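Local coordinates for succinylglutamate desuccinylase/aspartoacylase (Ruegeria sp. TM1040, PDB 3NA6), which is probably a zinc-dependent hydrolase of the succinylglutamate desuccinylase/aspartoacylase family, expected to cleave amide bonds of N-acylated amino acids, at residues P6-I11 with F22-Y27. Residues are numbered along the deposited sequence; the frame is centred on the assembly and turned at random.
Sequences PISPTI and FLKLPY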
loop_
_atom_site.group_PDB
_atom_site.type_symbol
_atom_site.label_atom_id
_atom_site.label_comp_id
_atom_site.label_asym_id
_atom_site.label_seq_id
_atom_site.Cartn_x
_atom_site.Cartn_y
_atom_site.Cartn_z
ATOM N N PRO A 6 -8.222 28.828 -9.726
ATOM C CA PRO A 6 -9.011 28.074 -10.723
ATOM C C PRO A 6 -10.389 27.553 -10.270
ATOM O O PRO A 6 -11.099 26.949 -11.071
ATOM C CB PRO A 6 -8.115 26.889 -11.055
ATOM C CG PRO A 6 -7.327 26.658 -9.775
ATOM C CD PRO A 6 -7.089 28.045 -9.208
ATOM N N ILE A 7 -10.784 27.790 -9.023
ATOM C CA ILE A 7 -12.098 27.319 -8.571
ATOM C C ILE A 7 -13.229 28.119 -9.212
ATOM O O ILE A 7 -13.142 29.333 -9.283
ATOM C CB ILE A 7 -12.219 27.320 -7.026
ATOM C CG1 ILE A 7 -11.440 26.127 -6.462
ATOM C CG2 ILE A 7 -13.704 27.376 -6.570
ATOM C CD1 ILE A 7 -11.175 26.190 -4.975
ATOM N N SER A 8 -14.264 27.439 -9.699
ATOM C CA SER A 8 -15.491 28.108 -10.115
ATOM C C SER A 8 -16.714 27.439 -9.512
ATOM O O SER A 8 -16.889 26.233 -9.639
ATOM C CB SER A 8 -15.652 28.214 -11.641
ATOM O OG SER A 8 -15.122 27.092 -12.279
ATOM N N PRO A 9 -17.550 28.230 -8.835
ATOM C CA PRO A 9 -18.772 27.698 -8.275
ATOM C C PRO A 9 -19.735 27.295 -9.349
ATOM O O PRO A 9 -19.724 27.867 -10.443
ATOM C CB PRO A 9 -19.346 28.860 -7.455
ATOM C CG PRO A 9 -18.299 29.880 -7.371
ATOM C CD PRO A 9 -17.351 29.650 -8.492
ATOM N N THR A 10 -20.518 26.268 -9.066
ATOM C CA THR A 10 -21.592 25.842 -9.944
ATOM C C THR A 10 -22.888 26.615 -9.652
ATOM O O THR A 10 -23.899 26.394 -10.293
ATOM C CB THR A 10 -21.881 24.327 -9.804
ATOM O OG1 THR A 10 -22.407 24.023 -8.497
ATOM C CG2 THR A 10 -20.630 23.528 -10.056
ATOM N N ILE A 11 -22.875 27.487 -8.660
ATOM C CA ILE A 11 -24.030 28.302 -8.319
ATOM C C ILE A 11 -23.562 29.727 -8.133
ATOM O O ILE A 11 -22.365 29.967 -7.898
ATOM C CB ILE A 11 -24.690 27.879 -7.008
ATOM C CG1 ILE A 11 -23.650 27.755 -5.903
ATOM C CG2 ILE A 11 -25.488 26.611 -7.185
ATOM C CD1 ILE A 11 -24.249 27.775 -4.472
ATOM N N PHE A 22 -21.592 23.347 -5.863
ATOM C CA PHE A 22 -20.215 22.939 -5.628
ATOM C C PHE A 22 -19.220 24.017 -5.983
ATOM O O PHE A 22 -19.464 24.819 -6.854
ATOM C CB PHE A 22 -19.868 21.681 -6.435
ATOM C CG PHE A 22 -20.890 20.588 -6.288
ATOM C CD1 PHE A 22 -20.842 19.714 -5.206
ATOM C CD2 PHE A 22 -21.950 20.494 -7.176
ATOM C CE1 PHE A 22 -21.822 18.755 -5.030
ATOM C CE2 PHE A 22 -22.932 19.535 -6.991
ATOM C CZ PHE A 22 -22.849 18.667 -5.919
ATOM N N LEU A 23 -18.098 24.026 -5.270
ATOM C CA LEU A 23 -16.905 24.688 -5.734
ATOM C C LEU A 23 -16.111 23.657 -6.557
ATOM O O LEU A 23 -15.597 22.661 -6.026
ATOM C CB LEU A 23 -16.079 25.161 -4.531
ATOM C CG LEU A 23 -16.821 26.098 -3.563
ATOM C CD1 LEU A 23 -15.905 26.542 -2.446
ATOM C CD2 LEU A 23 -17.395 27.295 -4.277
ATOM N N LYS A 24 -16.057 23.865 -7.854
ATOM C CA LYS A 24 -15.309 22.989 -8.739
ATOM C C LYS A 24 -13.841 23.377 -8.800
ATOM O O LYS A 24 -13.465 24.439 -9.318
ATOM C CB LYS A 24 -15.925 23.026 -10.131
ATOM C CG LYS A 24 -15.405 21.985 -11.127
ATOM C CD LYS A 24 -16.357 21.952 -12.380
ATOM C CE LYS A 24 -15.627 22.153 -13.698
ATOM N NZ LYS A 24 -14.589 23.239 -13.817
ATOM N N LEU A 25 -13.012 22.515 -8.242
ATOM C CA LEU A 25 -11.567 22.724 -8.245
ATOM C C LEU A 25 -10.996 21.725 -9.222
ATOM O O LEU A 25 -11.026 20.526 -8.953
ATOM C CB LEU A 25 -11.045 22.487 -6.830
ATOM C CG LEU A 25 -9.563 22.376 -6.528
ATOM C CD1 LEU A 25 -8.853 23.531 -7.154
ATOM C CD2 LEU A 25 -9.442 22.338 -4.997
ATOM N N PRO A 26 -10.493 22.193 -10.365
ATOM C CA PRO A 26 -9.868 21.257 -11.279
ATOM C C PRO A 26 -8.754 20.453 -10.636
ATOM O O PRO A 26 -7.939 20.991 -9.930
ATOM C CB PRO A 26 -9.322 22.153 -12.390
ATOM C CG PRO A 26 -10.141 23.404 -12.320
ATOM C CD PRO A 26 -10.399 23.579 -10.849
ATOM N N TYR A 27 -8.725 19.156 -10.900
ATOM C CA TYR A 27 -7.737 18.244 -10.291
ATOM C C TYR A 27 -7.461 17.107 -11.278
ATOM O O TYR A 27 -8.223 16.136 -11.369
ATOM C CB TYR A 27 -8.244 17.742 -8.924
ATOM C CG TYR A 27 -7.430 16.642 -8.281
ATOM C CD1 TYR A 27 -6.043 16.661 -8.323
ATOM C CD2 TYR A 27 -8.060 15.597 -7.600
ATOM C CE1 TYR A 27 -5.300 15.644 -7.759
ATOM C CE2 TYR A 27 -7.325 14.571 -7.024
ATOM C CZ TYR A 27 -5.941 14.598 -7.116
ATOM O OH TYR A 27 -5.193 13.586 -6.558
HETATM O O HOH W 1 -13.289 25.059 -12.210
#
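An antiparallel beta hairpin at the rim of a mixed sheet joins 6-11, which holds the short strand 8-9, the outermost of the sheet within this chain, to 22-27 on strand 17-26, and it illustrates how a proline can be fitted into a short edge strand. Ser8 and Lys24 form the hydrogen-bonded pair: Ser8 N donates to Lys24 O and Lys24 N to Ser8 O, each 3.1 Å. Pro9 lacks an N-H and sits in the non-hydrogen-bonded pair with Leu23, where its CA makes a C-H...O contact with Phe22 O at 3.3 Å. That same oxygen takes the straighter bond from Thr10 N (2.8 Å, 160°). With chi1 at 66°, Thr10 OG1 lies between its own backbone N and carbonyl carbon and accepts from Phe22 N at 2.8 Å, a side chain doing the work of a backbone carbonyl. On the face of Ser8 and Lys24, one water donates to Pro6 O and Lys24 O, accepts from Lys24 NZ and bonds to Ser8 OG; the bent lysine also makes a cation-pi contact with Phe261 of a second subunit. On the other face Ile7 straddles two leucines, CG2 against Leu23 CB (3.8 Å) and CG1 against Leu25 CB (3.7 Å), and it also meets Tyr129 of helix 122-134. Replacing Ile7 with alanine would probably open a gap between Leu23, Leu25 and that helix, since both branches that fill it would be gone. Leu23 and Leu25 bond through their backbones to Ile39 and Val37, continuing the sheet inward. The whole is typical of an antiparallel edge hairpin, here added to the mixed sheet of an alpha/beta domain whose family belongs to the zinc exopeptidase clan.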